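Local atomic coordinates of NreA (Staphylococcus aureus subsp. aureus, PDB entry 6K2H), a protein that probably senses nitrate through a GAF-domain pocket as part of a signalling system. Residues Y25-I30 with E100-V105; A31-N36 with L60-G65; G65-V70 with Y117-F122; L106-W111 with D137-K142. The protein carries 1 engineered substitution. All coordinates share one frame; numbering follows the deposited sequence.

Contact 1 of 4, residues Y25-I30 with E100-V105; sequences YDFAAI and ESLTAV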
loop_
_atom_site.group_PDB
_atom_site.type_symbol
_atom_site.label_atom_id
_atom_site.label_comp_id
_atom_site.label_asym_id
_atom_site.label_seq_id
_atom_site.Cartn_x
_atom_site.Cartn_y
_atom_site.Cartn_z
ATOM N N TYR A 25 -9.490 7.983 -3.790
ATOM C CA TYR A 25 -8.084 8.118 -3.349
ATOM C C TYR A 25 -7.200 8.840 -4.293
ATOM O O TYR A 25 -7.269 8.674 -5.516
ATOM C CB TYR A 25 -7.506 6.757 -2.925
ATOM C CG TYR A 25 -7.953 6.335 -1.514
ATOM C CD1 TYR A 25 -7.328 6.844 -0.359
ATOM C CD2 TYR A 25 -9.015 5.507 -1.337
ATOM C CE1 TYR A 25 -7.738 6.447 0.920
ATOM C CE2 TYR A 25 -9.445 5.106 -0.090
ATOM C CZ TYR A 25 -8.824 5.549 1.030
ATOM O OH TYR A 25 -9.280 5.154 2.250
ATOM N N ASP A 26 -6.240 9.567 -3.726
ATOM C CA ASP A 26 -5.270 10.221 -4.535
ATOM C C ASP A 26 -4.233 9.225 -5.096
ATOM O O ASP A 26 -3.564 9.511 -6.075
ATOM C CB ASP A 26 -4.546 11.296 -3.750
ATOM C CG ASP A 26 -5.477 12.468 -3.362
ATOM O OD1 ASP A 26 -6.532 12.646 -4.054
ATOM O OD2 ASP A 26 -5.178 13.161 -2.355
ATOM N N PHE A 27 -4.014 8.147 -4.351
ATOM C CA PHE A 27 -2.965 7.199 -4.688
ATOM C C PHE A 27 -3.385 5.790 -4.306
ATOM O O PHE A 27 -4.090 5.556 -3.274
ATOM C CB PHE A 27 -1.705 7.568 -3.849
ATOM C CG PHE A 27 -0.534 6.647 -4.062
ATOM C CD1 PHE A 27 0.181 6.669 -5.248
ATOM C CD2 PHE A 27 -0.149 5.743 -3.105
ATOM C CE1 PHE A 27 1.245 5.832 -5.482
ATOM C CE2 PHE A 27 0.925 4.888 -3.346
ATOM C CZ PHE A 27 1.613 4.925 -4.535
ATOM N N ALA A 28 -2.934 4.806 -5.057
ATOM C CA ALA A 28 -3.067 3.390 -4.567
ATOM C C ALA A 28 -1.858 2.576 -5.046
ATOM O O ALA A 28 -1.232 2.947 -6.047
ATOM C CB ALA A 28 -4.413 2.745 -5.016
ATOM N N ALA A 29 -1.538 1.478 -4.375
ATOM C CA ALA A 29 -0.386 0.682 -4.749
ATOM C C ALA A 29 -0.607 -0.734 -4.313
ATOM O O ALA A 29 -1.328 -0.977 -3.311
ATOM C CB ALA A 29 0.858 1.261 -4.156
ATOM N N ILE A 30 -0.031 -1.673 -5.061
ATOM C CA ILE A 30 -0.047 -3.087 -4.616
ATOM C C ILE A 30 1.385 -3.584 -4.459
ATOM O O ILE A 30 2.175 -3.469 -5.377
ATOM C CB ILE A 30 -0.786 -3.956 -5.651
ATOM C CG1 ILE A 30 -2.286 -3.617 -5.673
ATOM C CG2 ILE A 30 -0.612 -5.454 -5.296
ATOM C CD1 ILE A 30 -3.067 -4.108 -6.897
ATOM N N GLU A 100 5.693 9.611 -2.334
ATOM C CA GLU A 100 4.384 10.042 -2.821
ATOM C C GLU A 100 3.692 11.071 -1.912
ATOM O O GLU A 100 2.595 11.430 -2.195
ATOM C CB GLU A 100 3.510 8.810 -3.048
ATOM C CG GLU A 100 3.937 7.925 -4.218
ATOM C CD GLU A 100 3.842 8.650 -5.574
ATOM O OE1 GLU A 100 2.953 9.553 -5.693
ATOM O OE2 GLU A 100 4.606 8.287 -6.499
ATOM N N SER A 101 4.400 11.608 -0.926
ATOM C CA SER A 101 3.896 12.670 -0.035
ATOM C C SER A 101 2.509 12.334 0.476
ATOM O O SER A 101 1.588 13.156 0.400
ATOM C CB SER A 101 3.861 14.047 -0.729
ATOM O OG SER A 101 5.086 14.273 -1.430
ATOM N N LEU A 102 2.389 11.139 1.002
ATOM C CA LEU A 102 1.086 10.725 1.538
ATOM C C LEU A 102 0.847 11.251 2.941
ATOM O O LEU A 102 1.747 11.167 3.826
ATOM C CB LEU A 102 1.048 9.199 1.525
ATOM C CG LEU A 102 1.307 8.493 0.200
ATOM C CD1 LEU A 102 1.222 6.962 0.267
ATOM C CD2 LEU A 102 0.361 9.072 -0.846
ATOM N N THR A 103 -0.348 11.779 3.126
ATOM C CA THR A 103 -0.753 12.388 4.403
ATOM C C THR A 103 -1.694 11.524 5.195
ATOM O O THR A 103 -1.892 11.776 6.346
ATOM C CB THR A 103 -1.299 13.816 4.209
ATOM O OG1 THR A 103 -2.410 13.794 3.306
ATOM C CG2 THR A 103 -0.199 14.725 3.643
ATOM N N ALA A 104 -2.297 10.515 4.574
ATOM C CA ALA A 104 -3.104 9.476 5.270
ATOM C C ALA A 104 -2.993 8.207 4.461
ATOM O O ALA A 104 -2.859 8.253 3.225
ATOM C CB ALA A 104 -4.552 9.890 5.372
ATOM N N VAL A 105 -3.065 7.067 5.119
ATOM C CA VAL A 105 -2.958 5.776 4.433
ATOM C C VAL A 105 -3.810 4.684 5.070
ATOM O O VAL A 105 -4.049 4.696 6.306
ATOM C CB VAL A 105 -1.494 5.228 4.287
ATOM C CG1 VAL A 105 -0.634 6.139 3.438
ATOM C CG2 VAL A 105 -0.833 5.069 5.604
#

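Contact 2 of 4, residues A31-N36 with L60-G65; sequences AFYESN and LRKGRG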
loop_
_atom_site.group_PDB
_atom_site.type_symbol
_atom_site.label_atom_id
_atom_site.label_comp_id
_atom_site.label_asym_id
_atom_site.label_seq_id
_atom_site.Cartn_x
_atom_site.Cartn_y
_atom_site.Cartn_z
ATOM N N ALA A 31 1.676 -4.197 -3.316
ATOM C CA ALA A 31 2.987 -4.778 -3.019
ATOM C C ALA A 31 2.874 -6.314 -3.019
ATOM O O ALA A 31 1.895 -6.881 -2.539
ATOM C CB ALA A 31 3.494 -4.275 -1.681
ATOM N N PHE A 32 3.910 -6.956 -3.528
ATOM C CA PHE A 32 3.981 -8.482 -3.622
ATOM C C PHE A 32 5.453 -8.780 -3.460
ATOM O O PHE A 32 6.320 -7.893 -3.756
ATOM C CB PHE A 32 3.655 -8.999 -5.085
ATOM C CG PHE A 32 2.312 -8.687 -5.599
ATOM C CD1 PHE A 32 2.152 -8.101 -6.856
ATOM C CD2 PHE A 32 1.202 -9.110 -4.899
ATOM C CE1 PHE A 32 0.918 -7.917 -7.365
ATOM C CE2 PHE A 32 -0.058 -8.907 -5.393
ATOM C CZ PHE A 32 -0.191 -8.313 -6.640
ATOM N N TYR A 33 5.813 -10.047 -3.119
ATOM C CA TYR A 33 7.219 -10.462 -3.238
ATOM C C TYR A 33 7.749 -10.243 -4.688
ATOM O O TYR A 33 7.015 -10.422 -5.646
ATOM C CB TYR A 33 7.427 -11.943 -2.839
ATOM C CG TYR A 33 7.364 -12.091 -1.346
ATOM C CD1 TYR A 33 8.428 -11.698 -0.551
ATOM C CD2 TYR A 33 6.265 -12.640 -0.730
ATOM C CE1 TYR A 33 8.348 -11.809 0.832
ATOM C CE2 TYR A 33 6.180 -12.715 0.657
ATOM C CZ TYR A 33 7.262 -12.340 1.407
ATOM O OH TYR A 33 7.183 -12.453 2.767
ATOM N N GLU A 34 8.986 -9.762 -4.772
ATOM C CA GLU A 34 9.691 -9.522 -6.032
ATOM C C GLU A 34 9.906 -10.766 -6.865
ATOM O O GLU A 34 9.742 -10.754 -8.073
ATOM C CB GLU A 34 11.055 -8.867 -5.752
ATOM C CG GLU A 34 11.741 -8.434 -7.043
ATOM C CD GLU A 34 13.036 -7.735 -6.789
ATOM O OE1 GLU A 34 13.819 -8.228 -5.932
ATOM O OE2 GLU A 34 13.272 -6.752 -7.545
ATOM N N SER A 35 10.181 -11.869 -6.218
ATOM C CA SER A 35 10.270 -13.147 -6.915
ATOM C C SER A 35 9.881 -14.298 -6.002
ATOM O O SER A 35 9.673 -14.134 -4.781
ATOM C CB SER A 35 11.725 -13.334 -7.328
ATOM O OG SER A 35 12.543 -13.373 -6.129
ATOM N N ASN A 36 9.909 -15.494 -6.586
ATOM C CA ASN A 36 9.649 -16.738 -5.844
ATOM C C ASN A 36 10.841 -17.317 -5.115
ATOM O O ASN A 36 10.763 -18.445 -4.583
ATOM C CB ASN A 36 8.971 -17.784 -6.751
ATOM C CG ASN A 36 9.810 -18.216 -7.936
ATOM O OD1 ASN A 36 9.244 -18.741 -8.895
ATOM N ND2 ASN A 36 11.122 -17.996 -7.903
ATOM N N LEU A 60 11.591 -3.587 0.233
ATOM C CA LEU A 60 11.145 -3.868 1.608
ATOM C C LEU A 60 11.314 -5.296 2.051
ATOM O O LEU A 60 11.328 -6.171 1.253
ATOM C CB LEU A 60 9.690 -3.524 1.776
ATOM C CG LEU A 60 9.299 -2.080 1.454
ATOM C CD1 LEU A 60 7.801 -2.044 1.209
ATOM C CD2 LEU A 60 9.809 -1.183 2.571
ATOM N N ARG A 61 11.351 -5.528 3.364
ATOM C CA ARG A 61 11.449 -6.909 3.896
ATOM C C ARG A 61 10.252 -7.196 4.755
ATOM O O ARG A 61 9.611 -6.279 5.294
ATOM C CB ARG A 61 12.727 -7.097 4.717
ATOM C CG ARG A 61 13.863 -7.838 4.011
ATOM C CD ARG A 61 14.260 -7.168 2.721
ATOM N NE ARG A 61 15.522 -7.644 2.152
ATOM C CZ ARG A 61 15.717 -8.821 1.548
ATOM N NH1 ARG A 61 16.920 -9.092 1.053
ATOM N NH2 ARG A 61 14.744 -9.732 1.424
ATOM N N LYS A 62 9.956 -8.489 4.908
ATOM C CA LYS A 62 8.946 -8.958 5.856
ATOM C C LYS A 62 9.159 -8.181 7.151
ATOM O O LYS A 62 10.309 -8.032 7.594
ATOM C CB LYS A 62 9.074 -10.497 6.112
ATOM C CG LYS A 62 7.819 -11.170 6.715
ATOM C CD LYS A 62 6.989 -11.898 5.648
ATOM C CE LYS A 62 5.771 -12.715 6.141
ATOM N NZ LYS A 62 5.175 -13.577 5.057
ATOM N N GLY A 63 8.080 -7.678 7.718
ATOM C CA GLY A 63 8.120 -6.822 8.924
ATOM C C GLY A 63 8.487 -5.351 8.772
ATOM O O GLY A 63 8.327 -4.588 9.720
ATOM N N ARG A 64 9.004 -4.951 7.612
ATOM C CA ARG A 64 9.436 -3.566 7.389
ATOM C C ARG A 64 8.398 -2.776 6.587
ATOM O O ARG A 64 7.964 -3.229 5.510
ATOM C CB ARG A 64 10.765 -3.527 6.646
ATOM C CG ARG A 64 11.800 -4.576 7.081
ATOM C CD ARG A 64 12.020 -4.676 8.592
ATOM N NE ARG A 64 11.966 -3.357 9.222
ATOM C CZ ARG A 64 11.611 -3.101 10.482
ATOM N NH1 ARG A 64 11.604 -1.837 10.892
ATOM N NH2 ARG A 64 11.279 -4.071 11.340
ATOM N N GLY A 65 8.088 -1.580 7.089
ATOM C CA GLY A 65 7.235 -0.614 6.413
ATOM C C GLY A 65 5.779 -1.003 6.476
ATOM O O GLY A 65 5.383 -1.929 7.190
#

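Contact 3 of 4, residues G65-V70 with Y117-F122; sequences GLAGTV and YGVLLF. With EDO (1,2-ethanediol), chain B.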
loop_
_atom_site.group_PDB
_atom_site.type_symbol
_atom_site.label_atom_id
_atom_site.label_comp_id
_atom_site.label_asym_id
_atom_site.label_seq_id
_atom_site.Cartn_x
_atom_site.Cartn_y
_atom_site.Cartn_z
ATOM N N GLY A 65 8.088 -1.580 7.089
ATOM C CA GLY A 65 7.235 -0.614 6.413
ATOM C C GLY A 65 5.779 -1.003 6.476
ATOM O O GLY A 65 5.383 -1.929 7.190
ATOM N N LEU A 66 4.982 -0.328 5.679
ATOM C CA LEU A 66 3.597 -0.666 5.633
ATOM C C LEU A 66 3.389 -2.041 5.012
ATOM O O LEU A 66 2.634 -2.826 5.545
ATOM C CB LEU A 66 2.788 0.318 4.817
ATOM C CG LEU A 66 2.844 1.749 5.395
ATOM C CD1 LEU A 66 2.557 2.740 4.311
ATOM C CD2 LEU A 66 1.835 1.877 6.489
ATOM N N ALA A 67 3.973 -2.273 3.850
ATOM C CA ALA A 67 3.739 -3.539 3.153
ATOM C C ALA A 67 4.317 -4.707 3.978
ATOM O O ALA A 67 3.682 -5.765 4.155
ATOM C CB ALA A 67 4.339 -3.518 1.775
ATOM N N GLY A 68 5.539 -4.566 4.449
ATOM C CA GLY A 68 6.111 -5.688 5.197
ATOM C C GLY A 68 5.428 -6.002 6.487
ATOM O O GLY A 68 5.329 -7.180 6.886
ATOM N N THR A 69 4.944 -4.980 7.163
ATOM C CA THR A 69 4.220 -5.199 8.406
ATOM C C THR A 69 2.881 -5.882 8.142
ATOM O O THR A 69 2.531 -6.829 8.815
ATOM C CB THR A 69 4.042 -3.866 9.162
ATOM O OG1 THR A 69 5.339 -3.250 9.365
ATOM C CG2 THR A 69 3.348 -4.034 10.454
ATOM N N VAL A 70 2.164 -5.450 7.137
ATOM C CA VAL A 70 0.867 -6.070 6.875
ATOM C C VAL A 70 1.058 -7.545 6.476
ATOM O O VAL A 70 0.268 -8.373 6.876
ATOM C CB VAL A 70 0.100 -5.277 5.820
ATOM C CG1 VAL A 70 -1.174 -6.022 5.371
ATOM C CG2 VAL A 70 -0.287 -3.909 6.350
ATOM N N TYR A 117 -0.854 -12.735 0.358
ATOM C CA TYR A 117 0.018 -12.700 -0.788
ATOM C C TYR A 117 0.433 -11.303 -1.188
ATOM O O TYR A 117 1.422 -11.124 -1.915
ATOM C CB TYR A 117 -0.630 -13.384 -1.964
ATOM C CG TYR A 117 -1.792 -12.670 -2.607
ATOM C CD1 TYR A 117 -1.587 -11.691 -3.623
ATOM C CD2 TYR A 117 -3.103 -13.001 -2.280
ATOM C CE1 TYR A 117 -2.680 -11.043 -4.241
ATOM C CE2 TYR A 117 -4.157 -12.370 -2.897
ATOM C CZ TYR A 117 -3.931 -11.384 -3.858
ATOM O OH TYR A 117 -4.995 -10.803 -4.460
ATOM N N GLY A 118 -0.249 -10.307 -0.648
ATOM C CA GLY A 118 0.052 -8.932 -1.067
ATOM C C GLY A 118 -0.563 -7.901 -0.143
ATOM O O GLY A 118 -1.288 -8.228 0.840
ATOM N N VAL A 119 -0.251 -6.647 -0.456
ATOM C CA VAL A 119 -0.784 -5.522 0.282
ATOM C C VAL A 119 -1.337 -4.507 -0.667
ATOM O O VAL A 119 -0.638 -4.115 -1.585
ATOM C CB VAL A 119 0.263 -4.887 1.220
ATOM C CG1 VAL A 119 -0.368 -3.752 2.011
ATOM C CG2 VAL A 119 0.855 -5.946 2.147
ATOM N N LEU A 120 -2.612 -4.116 -0.466
ATOM C CA LEU A 120 -3.228 -3.011 -1.180
ATOM C C LEU A 120 -3.210 -1.744 -0.324
ATOM O O LEU A 120 -3.757 -1.708 0.815
ATOM C CB LEU A 120 -4.662 -3.340 -1.545
ATOM C CG LEU A 120 -5.547 -2.326 -2.148
ATOM C CD1 LEU A 120 -5.027 -1.850 -3.488
ATOM C CD2 LEU A 120 -6.970 -2.904 -2.331
ATOM N N LEU A 121 -2.516 -0.745 -0.814
ATOM C CA LEU A 121 -2.333 0.539 -0.096
ATOM C C LEU A 121 -3.166 1.613 -0.782
ATOM O O LEU A 121 -3.139 1.710 -2.043
ATOM C CB LEU A 121 -0.880 0.915 -0.076
ATOM C CG LEU A 121 -0.658 2.360 0.378
ATOM C CD1 LEU A 121 -0.947 2.493 1.797
ATOM C CD2 LEU A 121 0.783 2.804 0.063
ATOM N N PHE A 122 -4.024 2.289 0.006
ATOM C CA PHE A 122 -4.761 3.490 -0.449
ATOM C C PHE A 122 -4.127 4.667 0.268
ATOM O O PHE A 122 -3.920 4.646 1.510
ATOM C CB PHE A 122 -6.254 3.385 -0.089
ATOM C CG PHE A 122 -6.992 2.336 -0.883
ATOM C CD1 PHE A 122 -7.343 2.623 -2.200
ATOM C CD2 PHE A 122 -7.425 1.176 -0.310
ATOM C CE1 PHE A 122 -8.064 1.683 -2.941
ATOM C CE2 PHE A 122 -8.168 0.242 -1.033
ATOM C CZ PHE A 122 -8.485 0.509 -2.353
HETATM C C1 EDO B . 6.933 1.240 1.858
HETATM O O1 EDO B . 6.955 2.232 1.092
HETATM C C2 EDO B . 5.981 1.281 2.852
HETATM O O2 EDO B . 5.906 -0.042 3.138
#

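Contact 4 of 4, residues L106-W111 with D137-K142; sequences LAVPLW and DDIQRK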
loop_
_atom_site.group_PDB
_atom_site.type_symbol
_atom_site.label_atom_id
_atom_site.label_comp_id
_atom_site.label_asym_id
_atom_site.label_seq_id
_atom_site.Cartn_x
_atom_site.Cartn_y
_atom_site.Cartn_z
ATOM N N LEU A 106 -4.270 3.776 4.229
ATOM C CA LEU A 106 -5.043 2.590 4.612
ATOM C C LEU A 106 -4.321 1.457 3.867
ATOM O O LEU A 106 -4.374 1.387 2.618
ATOM C CB LEU A 106 -6.492 2.688 4.131
ATOM C CG LEU A 106 -7.320 1.389 4.124
ATOM C CD1 LEU A 106 -7.406 0.819 5.504
ATOM C CD2 LEU A 106 -8.692 1.668 3.555
ATOM N N ALA A 107 -3.680 0.549 4.607
ATOM C CA ALA A 107 -3.013 -0.584 3.962
ATOM C C ALA A 107 -3.687 -1.890 4.398
ATOM O O ALA A 107 -3.841 -2.145 5.580
ATOM C CB ALA A 107 -1.606 -0.613 4.311
ATOM N N VAL A 108 -4.159 -2.630 3.403
ATOM C CA VAL A 108 -4.927 -3.861 3.697
ATOM C C VAL A 108 -4.304 -5.128 3.142
ATOM O O VAL A 108 -3.754 -5.109 2.037
ATOM C CB VAL A 108 -6.349 -3.717 3.183
ATOM C CG1 VAL A 108 -7.065 -2.553 3.833
ATOM C CG2 VAL A 108 -6.420 -3.607 1.658
ATOM N N PRO A 109 -4.375 -6.246 3.888
ATOM C CA PRO A 109 -3.812 -7.496 3.366
ATOM C C PRO A 109 -4.653 -8.016 2.222
ATOM O O PRO A 109 -5.920 -7.875 2.212
ATOM C CB PRO A 109 -3.869 -8.420 4.552
ATOM C CG PRO A 109 -4.975 -7.946 5.393
ATOM C CD PRO A 109 -4.894 -6.425 5.259
ATOM N N LEU A 110 -3.980 -8.604 1.251
ATOM C CA LEU A 110 -4.652 -9.315 0.159
ATOM C C LEU A 110 -4.509 -10.809 0.463
ATOM O O LEU A 110 -3.389 -11.282 0.694
ATOM C CB LEU A 110 -4.032 -8.976 -1.164
ATOM C CG LEU A 110 -4.274 -7.503 -1.552
ATOM C CD1 LEU A 110 -3.622 -7.296 -2.888
ATOM C CD2 LEU A 110 -5.756 -7.167 -1.700
ATOM N N TRP A 111 -5.645 -11.478 0.622
ATOM C CA TRP A 111 -5.682 -12.900 1.015
ATOM C C TRP A 111 -6.042 -13.800 -0.153
ATOM O O TRP A 111 -6.892 -13.463 -1.004
ATOM C CB TRP A 111 -6.746 -13.131 2.082
ATOM C CG TRP A 111 -6.519 -12.450 3.389
ATOM C CD1 TRP A 111 -6.987 -11.212 3.796
ATOM C CD2 TRP A 111 -5.734 -12.942 4.456
ATOM N NE1 TRP A 111 -6.525 -10.943 5.063
ATOM C CE2 TRP A 111 -5.785 -11.992 5.505
ATOM C CE3 TRP A 111 -4.974 -14.081 4.632
ATOM C CZ2 TRP A 111 -5.106 -12.166 6.689
ATOM C CZ3 TRP A 111 -4.355 -14.301 5.863
ATOM C CH2 TRP A 111 -4.416 -13.316 6.882
ATOM N N ASP A 137 -13.375 -8.542 4.672
ATOM C CA ASP A 137 -14.633 -8.846 3.980
ATOM C C ASP A 137 -14.902 -7.790 2.885
ATOM O O ASP A 137 -15.205 -8.127 1.732
ATOM C CB ASP A 137 -15.808 -8.983 4.982
ATOM C CG ASP A 137 -15.456 -9.877 6.228
ATOM O OD1 ASP A 137 -14.472 -10.678 6.218
ATOM O OD2 ASP A 137 -16.172 -9.753 7.241
ATOM N N ASP A 138 -14.666 -6.512 3.194
ATOM C CA ASP A 138 -14.949 -5.437 2.207
ATOM C C ASP A 138 -14.054 -5.570 0.981
ATOM O O ASP A 138 -14.504 -5.501 -0.175
ATOM C CB ASP A 138 -14.741 -4.069 2.831
ATOM C CG ASP A 138 -15.665 -3.798 4.016
ATOM O OD1 ASP A 138 -16.831 -4.252 3.976
ATOM O OD2 ASP A 138 -15.203 -3.112 4.978
ATOM N N ILE A 139 -12.774 -5.788 1.243
ATOM C CA ILE A 139 -11.819 -5.937 0.126
ATOM C C ILE A 139 -12.115 -7.153 -0.732
ATOM O O ILE A 139 -11.953 -7.073 -1.922
ATOM C CB ILE A 139 -10.382 -6.022 0.624
ATOM C CG1 ILE A 139 -10.048 -4.782 1.461
ATOM C CG2 ILE A 139 -9.404 -6.134 -0.548
ATOM C CD1 ILE A 139 -10.172 -3.460 0.758
ATOM N N GLN A 140 -12.558 -8.264 -0.151
ATOM C CA GLN A 140 -13.034 -9.407 -0.968
ATOM C C GLN A 140 -14.272 -9.109 -1.830
ATOM O O GLN A 140 -14.463 -9.733 -2.876
ATOM C CB GLN A 140 -13.285 -10.667 -0.126
ATOM C CG GLN A 140 -12.141 -11.670 -0.185
ATOM C CD GLN A 140 -11.936 -12.321 -1.557
ATOM O OE1 GLN A 140 -12.300 -11.773 -2.606
ATOM N NE2 GLN A 140 -11.325 -13.501 -1.550
ATOM N N ARG A 141 -15.071 -8.139 -1.398
ATOM C CA ARG A 141 -16.163 -7.569 -2.203
ATOM C C ARG A 141 -15.674 -6.544 -3.249
ATOM O O ARG A 141 -16.503 -5.919 -3.901
ATOM C CB ARG A 141 -17.222 -6.917 -1.282
ATOM C CG ARG A 141 -18.166 -7.851 -0.532
ATOM C CD ARG A 141 -17.530 -9.172 -0.122
ATOM N NE ARG A 141 -18.050 -9.702 1.142
ATOM C CZ ARG A 141 -18.474 -10.955 1.360
ATOM N NH1 ARG A 141 -18.915 -11.284 2.571
ATOM N NH2 ARG A 141 -18.468 -11.890 0.404
ATOM N N LYS A 142 -14.350 -6.344 -3.388
ATOM C CA LYS A 142 -13.722 -5.590 -4.512
ATOM C C LYS A 142 -14.467 -5.751 -5.822
ATOM O O LYS A 142 -13.862 -6.030 -6.860
ATOM C CB LYS A 142 -12.247 -6.024 -4.736
ATOM C CG LYS A 142 -12.032 -7.557 -4.694
ATOM C CD LYS A 142 -11.452 -8.219 -5.931
ATOM C CE LYS A 142 -11.751 -9.709 -5.835
ATOM N NZ LYS A 142 -10.952 -10.521 -6.776
#

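Contact 1 of 4, residues Y25-I30 with E100-V105
Phe27 and Glu100 meet ring against chain at one end of the antiparallel sheet of this GAF domain, where strand 27-33 begins and where the chain, just out of helix 96-99, heads into strand 104-112. The glutamate lies over one face of the phenylalanine ring. Its CG stands 4.0 Å from the ring centroid and 26° off the normal, a CH-pi contact displaced toward the rim. Beyond CG the chain bends at chi2, which lays the carboxylate almost flat against the ring, the two planes differing by only 6°. That carboxylate is buried but well supplied: OE1 makes a salt bridge with Arg125 and accepts a bond from Lys51 N. The closest part of the glutamate to the ring is its aliphatic CG, while its charged end has partners beyond the two segments. Phe27 itself holds its CG anti to the backbone N (chi1 178°), carrying the ring out from the strand toward Glu100 and Leu102. The Leu102 side chain crosses that of Phe27 at about a right angle, dividing its two methyls: CD2 sits 3.9 Å from Phe27 CB, and CD1, oblique to the ring, lies 3.8 Å from Phe27 CD2.

Contact 2 of 4, residues A31-N36 with L60-G65
Lys62 reaches across to Tyr33, linking a surface loop to the end of strand 27-33. Arg61 to Arg64 form a type II beta turn, closed by Arg64 N bonding to Arg61 O at 2.7 Å, and Lys62 leaves from within it. From CB the lysine chain sets out with CG anti to the backbone N (chi1 -161°), then bends at chi2, whose 100° is an unusual value for a lysine. CG is still only near its target, 4.2 Å from Tyr33 OH. CD comes much closer, 2.9 Å from the same Tyr33 OH, and lies at the edge of the ring near its plane. That is short for a carbon beside an oxygen, so the exact placing of this exposed chain deserves some caution. The next carbon swings back a little, CE standing 3.7 Å from Tyr33 OH. At the tip, NZ returns to donate a hydrogen bond to Tyr33 OH over 3.2 Å. The phenol oxygen thus faces a run of the lysine chain as well as its ammonium group, and the two side chains cross obliquely. The bond lies at the surface, where solvent would be expected to compete with it. Tyr33 also leans on Ile42 of strand 42-48 and on Met71 of helix 65-73, while Lys62 rests against Lys72 of that helix, so the pair sits at the end of strand 27-33, beside strand 42-48 and helix 65-73.

Contact 3 of 4, residues G65-V70 with Y117-F122
Val119 meets Ala67 and Val70 in the apolar part of this contact, where helix 65-73 lies on strand 115-124. Its CG2 does most of the touching: Val119 CG2 is 3.8 Å from Val70 CB, and Val119 CG2 is 3.5 Å from the carbonyl oxygen Ala67 O, with Ala67 CB somewhat farther off. Val119 CG1, anti to the backbone N (chi1 -178°), reaches the Val70 side chain as well, and the two valines pass each other at a slant. Farther along the strand Leu66 CD1 meets Leu121 CD1 more loosely, at 4.3 Å. Polar interactions belong to the first turn of the helix and to the bound 1,2-ethanediol. Gly65 O accepts twice from Thr69, through its backbone N and through OG1 at 2.5 Å, the hydroxyl being tilted 18° from the carbonyl plane. EDO O2 takes a nearly straight bond from Ala67 N (3.0 Å, 165°) and a weak, strongly bent one from Leu66 N. Trp44 NE1 and Ile96 N also bond the diol, which probably came from the crystallisation liquor and does not establish where nitrate sits. Backbone N-H groups at a helix start gripping a small oxygen-bearing molecule over an antiparallel sheet, with segment axes 8.0 Å apart, make an arrangement in keeping with the ligand pocket of a GAF domain.

Contact 4 of 4, residues L106-W111 with D137-K142
Ile139 packs onto Val108 and Leu110, two side chains on one side of strand 104-112. The tight end is at Val108. There the isoleucine and valine reach toward each other tip to tip: Val108 CG2 lies 3.8 Å from Ile139 CG1 and 3.9 Å from Ile139 CD1. The valine rotamer (chi1 -60°) explains the choice of branch, since it sets CG2 between the backbone N and the carbonyl carbon. Leu110 uses the other branch of the isoleucine, passing it at about a right angle with Leu110 CD2 4.0 Å from Ile139 CG2. Each strand residue thus meets a different arm of the forked Ile139 side chain. The short helix 136-140 in this way packs against the sheet face of the GAF domain, near the end of the modelled chain, on the side away from helix 65-73. Phe134, in the loop leading to the helix, also touches Ile139, and Leu120 of the neighbouring strand lies against Val108. Toward Trp111 the contact thins out. Gln140 is exposed, and its NE2 comes no nearer than 4.5 Å to Trp111 O, too far for a bond. The indole makes a weak hydrogen bond, Trp111 NE1 to Asn136 OD1, near the start of the helix. Past Gln140 the chain leaves the helix, and the exposed Arg141 is poorly ordered.

In the fold
All four contacts use the one antiparallel sheet. Contacts 1 and 2 take successive parts of strand 27-33, their centres about 18 Å apart and on opposite sides of the chain's centre. Contact 3 lies closest to that centre, and its strand 115-124 runs between strands 27-33 and 104-112: Ala29 O meets Leu121 N at 2.8 Å, and Leu120 O meets Val108 N of contact 4, also at 2.8 Å. Contacts 2 and 3 share Gly65 and have centres about 8 Å apart, so the turn carrying Lys62 leads directly into the helix whose N-H groups hold the diol. Contact 4 packs its helix on the other face of the sheet, with its centre about 11 Å from that of contact 3.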